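Local coordinates for molybdenum-binding-protein (PDB 1H9K) that binds the oxyanions molybdate and tungstate between the subunits of a trimer and probably serves in intracellular molybdenum storage or homeostasis, at residues A[62-67]-A[109-114]. Residues are numbered along the deposited sequence; the frame is centred on the assembly and turned at random.
Sequences VKAPWV and EITSMV. With WO4 (tungstate(VI)ion), chain C; WO4 (tungstate(VI)ion), chain B.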
loop_
_atom_site.group_PDB
_atom_site.type_symbol
_atom_site.label_atom_id
_atom_site.label_comp_id
_atom_site.label_asym_id
_atom_site.label_seq_id
_atom_site.Cartn_x
_atom_site.Cartn_y
_atom_site.Cartn_z
ATOM N N VAL A 62 10.266 -0.631 4.534
ATOM C CA VAL A 62 9.324 0.010 3.576
ATOM C C VAL A 62 9.487 -0.636 2.210
ATOM O O VAL A 62 10.575 -0.609 1.645
ATOM C CB VAL A 62 9.607 1.521 3.478
ATOM C CG1 VAL A 62 8.597 2.139 2.494
ATOM C CG2 VAL A 62 9.492 2.238 4.810
ATOM N N LYS A 63 8.395 -1.183 1.640
ATOM C CA LYS A 63 8.537 -1.803 0.304
ATOM C C LYS A 63 8.722 -0.705 -0.727
ATOM O O LYS A 63 8.087 0.356 -0.675
ATOM C CB LYS A 63 7.253 -2.590 0.055
ATOM C CG LYS A 63 7.346 -3.932 -0.642
ATOM C CD LYS A 63 5.973 -4.257 -1.266
ATOM C CE LYS A 63 6.268 -5.058 -2.578
ATOM N NZ LYS A 63 6.620 -6.451 -2.169
ATOM N N ALA A 64 9.501 -0.968 -1.783
ATOM C CA ALA A 64 9.737 0.058 -2.823
ATOM C C ALA A 64 8.532 0.690 -3.469
ATOM O O ALA A 64 8.471 1.921 -3.645
ATOM C CB ALA A 64 10.665 -0.515 -3.883
ATOM N N PRO A 65 7.495 -0.051 -3.854
ATOM C CA PRO A 65 6.275 0.463 -4.441
ATOM C C PRO A 65 5.472 1.342 -3.507
ATOM O O PRO A 65 4.538 1.995 -3.963
ATOM C CB PRO A 65 5.436 -0.748 -4.832
ATOM C CG PRO A 65 6.186 -1.949 -4.428
ATOM C CD PRO A 65 7.470 -1.533 -3.801
ATOM N N TRP A 66 5.808 1.412 -2.224
ATOM C CA TRP A 66 5.066 2.226 -1.288
ATOM C C TRP A 66 5.672 3.618 -1.206
ATOM O O TRP A 66 5.171 4.468 -0.465
ATOM C CB TRP A 66 5.077 1.551 0.101
ATOM C CG TRP A 66 4.480 0.168 0.168
ATOM C CD1 TRP A 66 3.801 -0.450 -0.852
ATOM C CD2 TRP A 66 4.469 -0.759 1.262
ATOM N NE1 TRP A 66 3.385 -1.698 -0.483
ATOM C CE2 TRP A 66 3.770 -1.902 0.828
ATOM C CE3 TRP A 66 4.984 -0.743 2.562
ATOM C CZ2 TRP A 66 3.581 -3.021 1.632
ATOM C CZ3 TRP A 66 4.774 -1.863 3.365
ATOM C CH2 TRP A 66 4.072 -2.986 2.914
ATOM N N VAL A 67 6.796 3.890 -1.862
ATOM C CA VAL A 67 7.438 5.197 -1.807
ATOM C C VAL A 67 7.124 6.050 -3.034
ATOM O O VAL A 67 7.392 5.611 -4.171
ATOM C CB VAL A 67 8.986 4.960 -1.772
ATOM C CG1 VAL A 67 9.758 6.275 -1.697
ATOM C CG2 VAL A 67 9.302 4.092 -0.560
ATOM N N GLU A 109 20.191 5.521 1.975
ATOM C CA GLU A 109 19.680 5.437 0.603
ATOM C C GLU A 109 18.234 4.943 0.695
ATOM O O GLU A 109 18.002 4.140 1.600
ATOM C CB GLU A 109 20.444 4.462 -0.293
ATOM C CG GLU A 109 21.899 4.921 -0.306
ATOM C CD GLU A 109 22.794 4.189 -1.279
ATOM O OE1 GLU A 109 23.980 4.600 -1.352
ATOM O OE2 GLU A 109 22.366 3.232 -1.953
ATOM N N ILE A 110 17.369 5.510 -0.126
ATOM C CA ILE A 110 15.992 5.021 -0.130
ATOM C C ILE A 110 15.641 4.622 -1.545
ATOM O O ILE A 110 16.054 5.323 -2.482
ATOM C CB ILE A 110 14.986 6.051 0.356
ATOM C CG1 ILE A 110 13.553 5.520 0.153
ATOM C CG2 ILE A 110 15.115 7.384 -0.353
ATOM C CD1 ILE A 110 12.588 6.113 1.173
ATOM N N THR A 111 14.932 3.509 -1.690
ATOM C CA THR A 111 14.634 3.033 -3.060
ATOM C C THR A 111 13.143 3.062 -3.332
ATOM O O THR A 111 12.381 2.586 -2.493
ATOM C CB THR A 111 15.172 1.613 -3.227
ATOM O OG1 THR A 111 16.614 1.672 -3.299
ATOM C CG2 THR A 111 14.784 0.997 -4.579
ATOM N N SER A 112 12.737 3.592 -4.491
ATOM C CA SER A 112 11.335 3.699 -4.840
ATOM C C SER A 112 11.069 2.968 -6.159
ATOM O O SER A 112 11.992 2.905 -6.994
ATOM C CB SER A 112 10.976 5.195 -5.051
ATOM O OG SER A 112 9.677 5.293 -5.638
ATOM N N MET A 113 9.935 2.312 -6.333
ATOM C CA MET A 113 9.553 1.728 -7.604
ATOM C C MET A 113 8.463 2.649 -8.175
ATOM O O MET A 113 7.464 2.889 -7.465
ATOM C CB MET A 113 8.943 0.346 -7.490
ATOM C CG MET A 113 8.622 -0.526 -8.681
ATOM S SD MET A 113 10.033 -0.894 -9.711
ATOM C CE MET A 113 10.643 -2.417 -8.972
ATOM N N VAL A 114 8.745 3.238 -9.329
ATOM C CA VAL A 114 7.727 4.110 -9.951
ATOM C C VAL A 114 7.511 3.713 -11.399
ATOM O O VAL A 114 8.207 2.823 -11.917
ATOM C CB VAL A 114 8.131 5.594 -9.877
ATOM C CG1 VAL A 114 8.207 6.122 -8.446
ATOM C CG2 VAL A 114 9.507 5.785 -10.517
HETATM W W WO4 C . 10.329 -5.156 -2.677
HETATM O O1 WO4 C . 8.997 -4.770 -3.877
HETATM O O2 WO4 C . 10.768 -3.539 -2.015
HETATM O O3 WO4 C . 9.610 -6.207 -1.395
HETATM O O4 WO4 C . 11.663 -5.959 -3.582
HETATM W W WO4 B . 3.686 5.749 -9.686
HETATM O O1 WO4 B . 4.000 3.979 -9.322
HETATM O O2 WO4 B . 1.887 5.846 -9.736
HETATM O O3 WO4 B . 4.348 6.707 -8.303
HETATM O O4 WO4 B . 4.481 6.134 -11.255
#
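Ala64 and Met113 join the 3-10 turn at 64-66 to strand 109-115 through a backbone bond, Met113 N to Ala64 O at 3.1 Å, straight at the hydrogen (165°) but arriving over the carbonyl's face. Val67 N reaches that oxygen from the opposite face. With chi1 at 169°, Ser112 carries OG away from its own N and beside its carbonyl carbon, and from there it donates to Val67 O at 2.7 Å from above the carbonyl plane. Val67 CG1 packs against Ser112 CB at 3.7 Å and meets Ile110 CD1 tip to tip at 4.0 Å, while Ala64 CB lies 4.1 Å from Met113 CB. Ala64 N points straight at O2 of the chain C tungstate (2.9 Å, 179°), and the bent chain of Lys63 brings NZ to its O3 at 3.1 Å. Ser7 OG and Arg9 N of the same chain and Thr115 OG1 of the second subunit also bind this ion. A methionine in place of Lys63 would probably cost the oxyanion a positive charge and Met113 O and Val67 O of the second subunit their bridging lysine. The loop runs from strand 57-62 of one TOBE-family sheet to strand 68-70 of the other, packing on edge strand 109-115, with Val67 and Ile110 against strand 129-134.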